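Local coordinates for protein beta-glucuronidase (uncultured Clostridium sp., PDB 6U7J) that probably hydrolyses beta-D-glucuronides, in keeping with a role for gut-microbial enzymes of this kind in reactivating estrogens, at residues V238-N243 with D247-K252; G212-E217 with V229-E234; T205-K210 with A254-P259. All coordinates share one frame; numbering follows the deposited sequence.

Interaction 1: V238-N243 with D247-K252; sequences VVAESN and DMVLVK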
loop_
_atom_site.group_PDB
_atom_site.type_symbol
_atom_site.label_atom_id
_atom_site.label_comp_id
_atom_site.label_asym_id
_atom_site.label_seq_id
_atom_site.Cartn_x
_atom_site.Cartn_y
_atom_site.Cartn_z
ATOM N N VAL B 238 2.443 -55.256 13.992
ATOM C CA VAL B 238 1.955 -55.978 12.822
ATOM C C VAL B 238 0.510 -56.394 13.050
ATOM O O VAL B 238 0.109 -56.742 14.170
ATOM C CB VAL B 238 2.867 -57.184 12.519
ATOM C CG1 VAL B 238 2.242 -58.085 11.457
ATOM C CG2 VAL B 238 4.228 -56.689 12.055
ATOM N N VAL B 239 -0.275 -56.360 11.983
ATOM C CA VAL B 239 -1.730 -56.366 12.069
ATOM C C VAL B 239 -2.243 -57.339 11.013
ATOM O O VAL B 239 -3.390 -57.792 11.066
ATOM C CB VAL B 239 -2.253 -54.918 11.907
ATOM C CG1 VAL B 239 -3.650 -54.845 11.331
ATOM C CG2 VAL B 239 -2.209 -54.198 13.249
ATOM N N ALA B 240 -1.366 -57.692 10.070
ATOM C CA ALA B 240 -1.593 -58.742 9.085
ATOM C C ALA B 240 -0.231 -59.187 8.564
ATOM O O ALA B 240 0.771 -58.480 8.727
ATOM C CB ALA B 240 -2.493 -58.275 7.934
ATOM N N GLU B 241 -0.202 -60.375 7.950
ATOM C CA GLU B 241 1.020 -60.971 7.412
ATOM C C GLU B 241 0.693 -61.766 6.162
ATOM O O GLU B 241 -0.377 -62.369 6.057
ATOM C CB GLU B 241 1.703 -61.926 8.392
ATOM C CG GLU B 241 2.577 -61.278 9.419
ATOM C CD GLU B 241 3.256 -62.304 10.295
ATOM O OE1 GLU B 241 2.598 -62.805 11.234
ATOM O OE2 GLU B 241 4.436 -62.623 10.028
ATOM N N SER B 242 1.638 -61.801 5.232
ATOM C CA SER B 242 1.453 -62.654 4.072
ATOM C C SER B 242 2.790 -62.862 3.385
ATOM O O SER B 242 3.692 -62.019 3.471
ATOM C CB SER B 242 0.437 -62.070 3.091
ATOM O OG SER B 242 0.357 -62.865 1.915
ATOM N N ASN B 243 2.904 -64.017 2.727
ATOM C CA ASN B 243 4.019 -64.336 1.845
ATOM C C ASN B 243 3.615 -64.234 0.385
ATOM O O ASN B 243 4.365 -64.672 -0.492
ATOM C CB ASN B 243 4.553 -65.736 2.145
ATOM C CG ASN B 243 4.686 -65.994 3.624
ATOM O OD1 ASN B 243 5.555 -65.425 4.282
ATOM N ND2 ASN B 243 3.812 -66.841 4.166
ATOM N N ASP B 247 -2.329 -60.277 -2.851
ATOM C CA ASP B 247 -3.083 -60.872 -1.760
ATOM C C ASP B 247 -4.156 -59.910 -1.272
ATOM O O ASP B 247 -4.182 -58.724 -1.621
ATOM C CB ASP B 247 -2.169 -61.270 -0.599
ATOM C CG ASP B 247 -2.739 -62.418 0.234
ATOM O OD1 ASP B 247 -2.055 -62.864 1.181
ATOM O OD2 ASP B 247 -3.867 -62.874 -0.053
ATOM N N MET B 248 -5.027 -60.452 -0.427
ATOM C CA MET B 248 -6.214 -59.780 0.083
ATOM C C MET B 248 -6.296 -60.173 1.556
ATOM O O MET B 248 -6.663 -61.308 1.870
ATOM C CB MET B 248 -7.441 -60.226 -0.703
ATOM C CG MET B 248 -8.694 -59.418 -0.504
ATOM S SD MET B 248 -10.109 -60.198 -1.325
ATOM C CE MET B 248 -11.020 -60.881 0.068
ATOM N N VAL B 249 -5.914 -59.266 2.458
ATOM C CA VAL B 249 -5.811 -59.613 3.871
ATOM C C VAL B 249 -6.683 -58.690 4.710
ATOM O O VAL B 249 -7.043 -57.576 4.311
ATOM C CB VAL B 249 -4.359 -59.590 4.386
ATOM C CG1 VAL B 249 -3.470 -60.495 3.526
ATOM C CG2 VAL B 249 -3.829 -58.180 4.408
ATOM N N LEU B 250 -6.989 -59.170 5.913
ATOM C CA LEU B 250 -7.990 -58.601 6.803
ATOM C C LEU B 250 -7.345 -57.687 7.837
ATOM O O LEU B 250 -6.283 -57.997 8.385
ATOM C CB LEU B 250 -8.745 -59.726 7.519
ATOM C CG LEU B 250 -10.001 -59.459 8.349
ATOM C CD1 LEU B 250 -10.961 -58.528 7.625
ATOM C CD2 LEU B 250 -10.677 -60.790 8.685
ATOM N N VAL B 251 -7.999 -56.560 8.104
ATOM C CA VAL B 251 -7.604 -55.638 9.160
ATOM C C VAL B 251 -8.842 -55.445 10.024
ATOM O O VAL B 251 -9.719 -54.636 9.696
ATOM C CB VAL B 251 -7.088 -54.302 8.611
ATOM C CG1 VAL B 251 -6.438 -53.477 9.715
ATOM C CG2 VAL B 251 -6.107 -54.547 7.480
ATOM N N LYS B 252 -8.938 -56.204 11.109
ATOM C CA LYS B 252 -10.135 -56.153 11.933
ATOM C C LYS B 252 -10.102 -54.909 12.810
ATOM O O LYS B 252 -9.041 -54.471 13.263
ATOM C CB LYS B 252 -10.263 -57.421 12.784
ATOM C CG LYS B 252 -10.957 -58.595 12.066
ATOM C CD LYS B 252 -12.263 -59.011 12.756
ATOM C CE LYS B 252 -13.083 -59.988 11.899
ATOM N NZ LYS B 252 -12.849 -61.434 12.218
#
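Ser-242 meets Asp-247 in the one polar contact of a largely apolar face. Followed outward, the serine starts with CB, which lies 4.2 Å from Val-249 CG1 and 3.2 Å from Asp-247 OD1. Because OG stands anti to the backbone N (chi1 175°), it swings over to the carboxylate and donates a short bond of 2.5 Å to Asp-247 OD1, entering by the anti lone pair, on the side turned from OD2. The same hydroxyl also pairs with Glu-244 N and, weakly, with Tyr-216 OH, so this buried oxygen is well supplied with partners. Asp-247 OD2 meanwhile receives Met-248 N at 2.7 Å from above the carboxylate plane, an additional hold on the acid's rotation.

Beyond this end the contact is made by small hydrocarbon groups. Ala-240 CB abuts Val-249 CG2 at 3.8 Å, and Val-239 CG1 meets Val-251 CG1 at 3.5 Å, the two valines crossing at about a right angle. Val-239 and Ala-240 both face Ile-231, a classic beta bulge, and both CB atoms point toward 247-251, consistent with the bulge bringing two successive side chains to this face. The axes of 238-242 and 247-251 approach to 6.7 Å, at 162° between their directions, yet the strands belong to different sheets: 238-242 pairs through its backbone with 227-232, and 246-251 with 211-220, so the contact brings together edge strands of two facing layers.

Interaction 2: G212-E217 with V229-E234; sequences GMVHYE and VYIRDE. Unlike the reference sequence in segment 229-234: Arg-232 (reference Leu).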
loop_
_atom_site.group_PDB
_atom_site.type_symbol
_atom_site.label_atom_id
_atom_site.label_comp_id
_atom_site.label_asym_id
_atom_site.label_seq_id
_atom_site.Cartn_x
_atom_site.Cartn_y
_atom_site.Cartn_z
ATOM N N GLY B 212 -11.440 -54.009 7.759
ATOM C CA GLY B 212 -10.858 -53.564 6.506
ATOM C C GLY B 212 -10.331 -54.735 5.696
ATOM O O GLY B 212 -9.790 -55.692 6.251
ATOM N N MET B 213 -10.510 -54.654 4.379
ATOM C CA MET B 213 -9.950 -55.621 3.436
ATOM C C MET B 213 -8.892 -54.905 2.596
ATOM O O MET B 213 -9.224 -54.145 1.680
ATOM C CB MET B 213 -11.038 -56.226 2.547
ATOM C CG MET B 213 -11.776 -57.456 3.110
ATOM S SD MET B 213 -10.780 -58.743 3.927
ATOM C CE MET B 213 -9.489 -59.039 2.726
ATOM N N VAL B 214 -7.620 -55.159 2.894
ATOM C CA VAL B 214 -6.517 -54.550 2.160
ATOM C C VAL B 214 -6.140 -55.472 1.005
ATOM O O VAL B 214 -5.592 -56.557 1.218
ATOM C CB VAL B 214 -5.310 -54.283 3.065
ATOM C CG1 VAL B 214 -4.173 -53.668 2.248
ATOM C CG2 VAL B 214 -5.699 -53.377 4.202
ATOM N N HIS B 215 -6.446 -55.042 -0.217
ATOM C CA HIS B 215 -5.999 -55.717 -1.428
ATOM C C HIS B 215 -4.700 -55.065 -1.879
ATOM O O HIS B 215 -4.672 -53.855 -2.130
ATOM C CB HIS B 215 -7.037 -55.611 -2.548
ATOM C CG HIS B 215 -8.397 -56.117 -2.184
ATOM N ND1 HIS B 215 -9.099 -55.655 -1.091
ATOM C CD2 HIS B 215 -9.196 -57.030 -2.787
ATOM C CE1 HIS B 215 -10.266 -56.274 -1.027
ATOM N NE2 HIS B 215 -10.351 -57.110 -2.046
ATOM N N TYR B 216 -3.632 -55.850 -1.996
ATOM C CA TYR B 216 -2.361 -55.312 -2.455
ATOM C C TYR B 216 -1.803 -56.166 -3.581
ATOM O O TYR B 216 -2.130 -57.346 -3.714
ATOM C CB TYR B 216 -1.341 -55.204 -1.314
ATOM C CG TYR B 216 -0.781 -56.516 -0.822
ATOM C CD1 TYR B 216 0.260 -57.152 -1.493
ATOM C CD2 TYR B 216 -1.270 -57.107 0.336
ATOM C CE1 TYR B 216 0.773 -58.355 -1.039
ATOM C CE2 TYR B 216 -0.756 -58.302 0.803
ATOM C CZ TYR B 216 0.263 -58.921 0.112
ATOM O OH TYR B 216 0.770 -60.109 0.571
ATOM N N GLU B 217 -0.935 -55.546 -4.378
ATOM C CA GLU B 217 -0.277 -56.204 -5.501
ATOM C C GLU B 217 1.104 -55.588 -5.667
ATOM O O GLU B 217 1.229 -54.368 -5.833
ATOM C CB GLU B 217 -1.097 -56.062 -6.782
ATOM C CG GLU B 217 -0.455 -56.694 -8.005
ATOM C CD GLU B 217 -1.343 -56.588 -9.235
ATOM O OE1 GLU B 217 -0.938 -57.060 -10.320
ATOM O OE2 GLU B 217 -2.456 -56.028 -9.109
ATOM N N VAL B 229 5.304 -59.764 3.632
ATOM C CA VAL B 229 4.478 -58.564 3.593
ATOM C C VAL B 229 3.788 -58.415 4.940
ATOM O O VAL B 229 2.998 -59.281 5.332
ATOM C CB VAL B 229 3.431 -58.615 2.467
ATOM C CG1 VAL B 229 2.468 -57.439 2.577
ATOM C CG2 VAL B 229 4.104 -58.630 1.127
ATOM N N TYR B 230 4.078 -57.325 5.642
ATOM C CA TYR B 230 3.404 -56.995 6.885
ATOM C C TYR B 230 2.526 -55.768 6.682
ATOM O O TYR B 230 2.849 -54.863 5.901
ATOM C CB TYR B 230 4.393 -56.701 8.018
ATOM C CG TYR B 230 5.435 -57.763 8.309
ATOM C CD1 TYR B 230 6.748 -57.606 7.880
ATOM C CD2 TYR B 230 5.121 -58.901 9.045
ATOM C CE1 TYR B 230 7.709 -58.556 8.157
ATOM C CE2 TYR B 230 6.079 -59.856 9.327
ATOM C CZ TYR B 230 7.375 -59.681 8.883
ATOM O OH TYR B 230 8.348 -60.627 9.161
ATOM N N ILE B 231 1.421 -55.731 7.405
ATOM C CA ILE B 231 0.620 -54.527 7.519
ATOM C C ILE B 231 0.751 -54.071 8.960
ATOM O O ILE B 231 0.332 -54.782 9.885
ATOM C CB ILE B 231 -0.837 -54.763 7.115
ATOM C CG1 ILE B 231 -0.888 -55.184 5.645
ATOM C CG2 ILE B 231 -1.661 -53.510 7.356
ATOM C CD1 ILE B 231 -2.237 -55.000 4.997
ATOM N N ARG B 232 1.376 -52.912 9.154
ATOM C CA ARG B 232 1.615 -52.359 10.475
ATOM C C ARG B 232 0.686 -51.178 10.727
ATOM O O ARG B 232 0.310 -50.446 9.806
ATOM C CB ARG B 232 3.070 -51.916 10.634
ATOM C CG ARG B 232 4.084 -52.931 10.138
ATOM C CD ARG B 232 5.459 -52.705 10.760
ATOM N NE ARG B 232 6.367 -53.808 10.460
ATOM C CZ ARG B 232 6.907 -54.598 11.381
ATOM N NH1 ARG B 232 6.626 -54.402 12.658
ATOM N NH2 ARG B 232 7.720 -55.589 11.029
ATOM N N ASP B 233 0.312 -51.012 11.991
ATOM C CA ASP B 233 -0.502 -49.882 12.403
ATOM C C ASP B 233 0.430 -48.705 12.694
ATOM O O ASP B 233 1.630 -48.757 12.414
ATOM C CB ASP B 233 -1.408 -50.284 13.576
ATOM C CG ASP B 233 -0.643 -50.572 14.867
ATOM O OD1 ASP B 233 0.562 -50.282 14.968
ATOM O OD2 ASP B 233 -1.271 -51.099 15.809
ATOM N N GLU B 234 -0.106 -47.626 13.268
ATOM C CA GLU B 234 0.717 -46.450 13.515
ATOM C C GLU B 234 1.673 -46.641 14.680
ATOM O O GLU B 234 2.695 -45.949 14.742
ATOM C CB GLU B 234 -0.171 -45.230 13.751
ATOM C CG GLU B 234 -0.921 -44.820 12.498
ATOM C CD GLU B 234 -1.479 -43.410 12.569
ATOM O OE1 GLU B 234 -1.857 -42.965 13.680
ATOM O OE2 GLU B 234 -1.550 -42.761 11.499
#
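Tyr-216 offers one face of its ring to Val-229, and the two side chains come from opposite directions to meet there. The tyrosine carries CG between its backbone N and carbonyl carbon (chi1 72°), an arrangement that lifts the ring off its own strand toward the other sheet. Val-229 CG1 then sits 4.0 Å from the ring centroid and 27° off the normal, a CH-pi contact displaced toward the phenol end, where Tyr-216 CZ is 3.6 Å away. Val-229 CG2 lies nearer the rim, 3.7 Å from Tyr-216 OH. That hydroxyl is buried, but Glu-244 O accepts its hydrogen bond.

These residues line the interior of the beta sandwich that is the middle domain of family 2 glycoside hydrolases, an immunoglobulin-like module; strand 211-220 belongs to one layer and 227-232 to the other. Two residues along each strand, Val-214 and Ile-231 reach toward each other tip to tip. Ile-231 has CG1 anti to its carbonyl carbon and an extended outer chain (chi2 -160°), which carries CD1 to within 3.6 Å of Val-214 CG1; CB and CG2 of Val-214 also border CD1. Leu-267 on strand 265-271 packs against Tyr-216, Val-229 and Ile-231 alike.

Interaction 3: T205-K210 with A254-P259; sequences TTVDDK and AQLWQP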
loop_
_atom_site.group_PDB
_atom_site.type_symbol
_atom_site.label_atom_id
_atom_site.label_comp_id
_atom_site.label_asym_id
_atom_site.label_seq_id
_atom_site.Cartn_x
_atom_site.Cartn_y
_atom_site.Cartn_z
ATOM N N THR B 205 -8.570 -50.637 -0.912
ATOM C CA THR B 205 -9.192 -51.050 0.330
ATOM C C THR B 205 -10.704 -51.072 0.170
ATOM O O THR B 205 -11.278 -50.310 -0.615
ATOM C CB THR B 205 -8.793 -50.122 1.496
ATOM O OG1 THR B 205 -9.208 -48.775 1.217
ATOM C CG2 THR B 205 -7.280 -50.147 1.705
ATOM N N THR B 206 -11.333 -51.989 0.897
ATOM C CA THR B 206 -12.772 -52.012 1.099
ATOM C C THR B 206 -13.023 -52.094 2.598
ATOM O O THR B 206 -12.110 -52.353 3.388
ATOM C CB THR B 206 -13.443 -53.191 0.375
ATOM O OG1 THR B 206 -12.868 -54.421 0.824
ATOM C CG2 THR B 206 -13.262 -53.075 -1.135
ATOM N N VAL B 207 -14.264 -51.848 3.003
ATOM C CA VAL B 207 -14.633 -51.894 4.411
ATOM C C VAL B 207 -15.919 -52.691 4.547
ATOM O O VAL B 207 -16.916 -52.374 3.893
ATOM C CB VAL B 207 -14.818 -50.488 5.009
ATOM C CG1 VAL B 207 -15.433 -50.589 6.393
ATOM C CG2 VAL B 207 -13.491 -49.765 5.066
ATOM N N ASP B 208 -15.898 -53.719 5.394
ATOM C CA ASP B 208 -17.100 -54.470 5.746
ATOM C C ASP B 208 -17.420 -54.192 7.216
ATOM O O ASP B 208 -16.771 -54.726 8.115
ATOM C CB ASP B 208 -16.943 -55.957 5.472
ATOM C CG ASP B 208 -18.278 -56.644 5.282
ATOM O OD1 ASP B 208 -19.297 -56.055 5.723
ATOM O OD2 ASP B 208 -18.320 -57.745 4.691
ATOM N N ASP B 209 -18.445 -53.368 7.449
ATOM C CA ASP B 209 -18.719 -52.694 8.703
ATOM C C ASP B 209 -17.444 -52.310 9.427
ATOM O O ASP B 209 -16.878 -51.228 9.159
ATOM C CB ASP B 209 -19.634 -53.534 9.607
ATOM C CG ASP B 209 -20.210 -52.733 10.777
ATOM O OD1 ASP B 209 -19.491 -51.887 11.366
ATOM O OD2 ASP B 209 -21.413 -52.891 11.071
ATOM N N LYS B 210 -16.948 -53.120 10.371
ATOM C CA LYS B 210 -15.825 -52.714 11.201
ATOM C C LYS B 210 -14.485 -53.281 10.740
ATOM O O LYS B 210 -13.445 -52.925 11.321
ATOM C CB LYS B 210 -16.085 -53.057 12.685
ATOM C CG LYS B 210 -15.080 -52.410 13.688
ATOM C CD LYS B 210 -14.996 -50.857 13.540
ATOM C CE LYS B 210 -13.554 -50.304 13.481
ATOM N NZ LYS B 210 -13.009 -50.289 12.094
ATOM N N ALA B 254 -10.546 -51.867 11.897
ATOM C CA ALA B 254 -9.640 -50.984 11.168
ATOM C C ALA B 254 -9.889 -49.518 11.509
ATOM O O ALA B 254 -11.021 -49.034 11.417
ATOM C CB ALA B 254 -9.802 -51.197 9.663
ATOM N N GLN B 255 -8.829 -48.814 11.902
ATOM C CA GLN B 255 -8.898 -47.370 12.090
ATOM C C GLN B 255 -8.984 -46.695 10.728
ATOM O O GLN B 255 -8.051 -46.780 9.925
ATOM C CB GLN B 255 -7.677 -46.874 12.860
ATOM C CG GLN B 255 -7.422 -47.594 14.172
ATOM C CD GLN B 255 -8.446 -47.248 15.235
ATOM O OE1 GLN B 255 -8.595 -46.087 15.619
ATOM N NE2 GLN B 255 -9.160 -48.258 15.717
ATOM N N LEU B 256 -10.101 -46.030 10.468
ATOM C CA LEU B 256 -10.361 -45.498 9.143
ATOM C C LEU B 256 -9.605 -44.196 8.924
ATOM O O LEU B 256 -9.283 -43.464 9.867
ATOM C CB LEU B 256 -11.863 -45.278 8.942
ATOM C CG LEU B 256 -12.714 -46.557 8.882
ATOM C CD1 LEU B 256 -14.160 -46.248 8.536
ATOM C CD2 LEU B 256 -12.131 -47.545 7.887
ATOM N N TRP B 257 -9.291 -43.927 7.664
ATOM C CA TRP B 257 -8.722 -42.642 7.294
ATOM C C TRP B 257 -9.881 -41.662 7.145
ATOM O O TRP B 257 -10.743 -41.831 6.271
ATOM C CB TRP B 257 -7.899 -42.758 6.014
ATOM C CG TRP B 257 -7.144 -41.499 5.654
ATOM C CD1 TRP B 257 -5.850 -41.204 5.959
ATOM C CD2 TRP B 257 -7.647 -40.376 4.920
ATOM N NE1 TRP B 257 -5.509 -39.975 5.455
ATOM C CE2 TRP B 257 -6.597 -39.445 4.810
ATOM C CE3 TRP B 257 -8.885 -40.069 4.343
ATOM C CZ2 TRP B 257 -6.743 -38.226 4.158
ATOM C CZ3 TRP B 257 -9.028 -38.860 3.688
ATOM C CH2 TRP B 257 -7.964 -37.949 3.605
ATOM N N GLN B 258 -9.923 -40.654 8.016
ATOM C CA GLN B 258 -11.054 -39.744 7.989
ATOM C C GLN B 258 -10.607 -38.338 7.615
ATOM O O GLN B 258 -9.511 -37.915 8.009
ATOM C CB GLN B 258 -11.767 -39.698 9.354
ATOM C CG GLN B 258 -12.289 -41.057 9.833
ATOM C CD GLN B 258 -13.679 -41.398 9.303
ATOM O OE1 GLN B 258 -14.149 -40.829 8.305
ATOM N NE2 GLN B 258 -14.344 -42.343 9.968
ATOM N N PRO B 259 -11.419 -37.604 6.852
ATOM C CA PRO B 259 -11.162 -36.171 6.658
ATOM C C PRO B 259 -10.973 -35.490 8.004
ATOM O O PRO B 259 -11.763 -35.680 8.925
ATOM C CB PRO B 259 -12.426 -35.675 5.946
ATOM C CG PRO B 259 -13.016 -36.909 5.310
ATOM C CD PRO B 259 -12.679 -38.042 6.225
#
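Lys-210 and Ala-254 hold the close end of this contact, whereas Val-207 and Leu-256 meet through one pair of methyls farther along. At the close end the amide of Ala-254 donates to Lys-210 O across 3.1 Å, tying the start of the 254-259 loop to the turn formed by Asp-209 and Lys-210. The side chain of Lys-210 bends back over this same point. Its CG leaves anti to the backbone N (chi1 -168°), but the chain then bends at each of the next three torsions, and Lys-210 CE, as modelled, ends 3.5 Å from Ala-254 O. The ammonium group is modelled still closer to that carbonyl oxygen, at a separation too short for an ordinary hydrogen bond, and it also crowds the alanine amide, itself a donor. The placement of the chain end is therefore doubtful.

The other end is looser. Val-207 CG2, placed anti to its carbonyl carbon, touches Leu-256 CD2 at 3.8 Å, and the two side chains cross obliquely with a single methyl pair in contact. Between the two ends, Gln-255 is exposed and adds little to the contact, and its side chain leans on Tyr-263; of the touching residues Ala-254 alone is buried.

The turn after Asp-208 joins strand 198-208 to its antiparallel neighbour 211-220, and the 254-259 loop leads from 246-251, on the far side of 211-220, to 265-271 in the other sheet. Farther along that loop Trp-257 and Gln-258 bond to Asn-295, and Trp-257 NE1 to Asp-353 O in the last turn of helix 346-355, so the loop also reaches the TIM barrel domain.

All three contacts belong to one beta-sandwich domain but sample it at different depths. Interaction 2 is its core, entirely buried and made of hydrocarbon and aromatic surfaces between the two sheets. Interaction 1, centred about 5 Å from it, joins the same two layers through the neighbouring strands at one margin; it is partly buried and adds a serine-carboxylate bond to its apolar pairs. Interaction 3 lies at the surface, and there one backbone hydrogen bond joins a lone apolar pair and a doubtfully placed lysine end. Backbone hydrogen bonds within each sheet connect the contacts: Ser-242 O pairs with Val-229 N and Val-251 O with Gly-212 N, linking interactions 1 and 2, while Thr-206 O pairs with Met-213 N, linking 2 and 3.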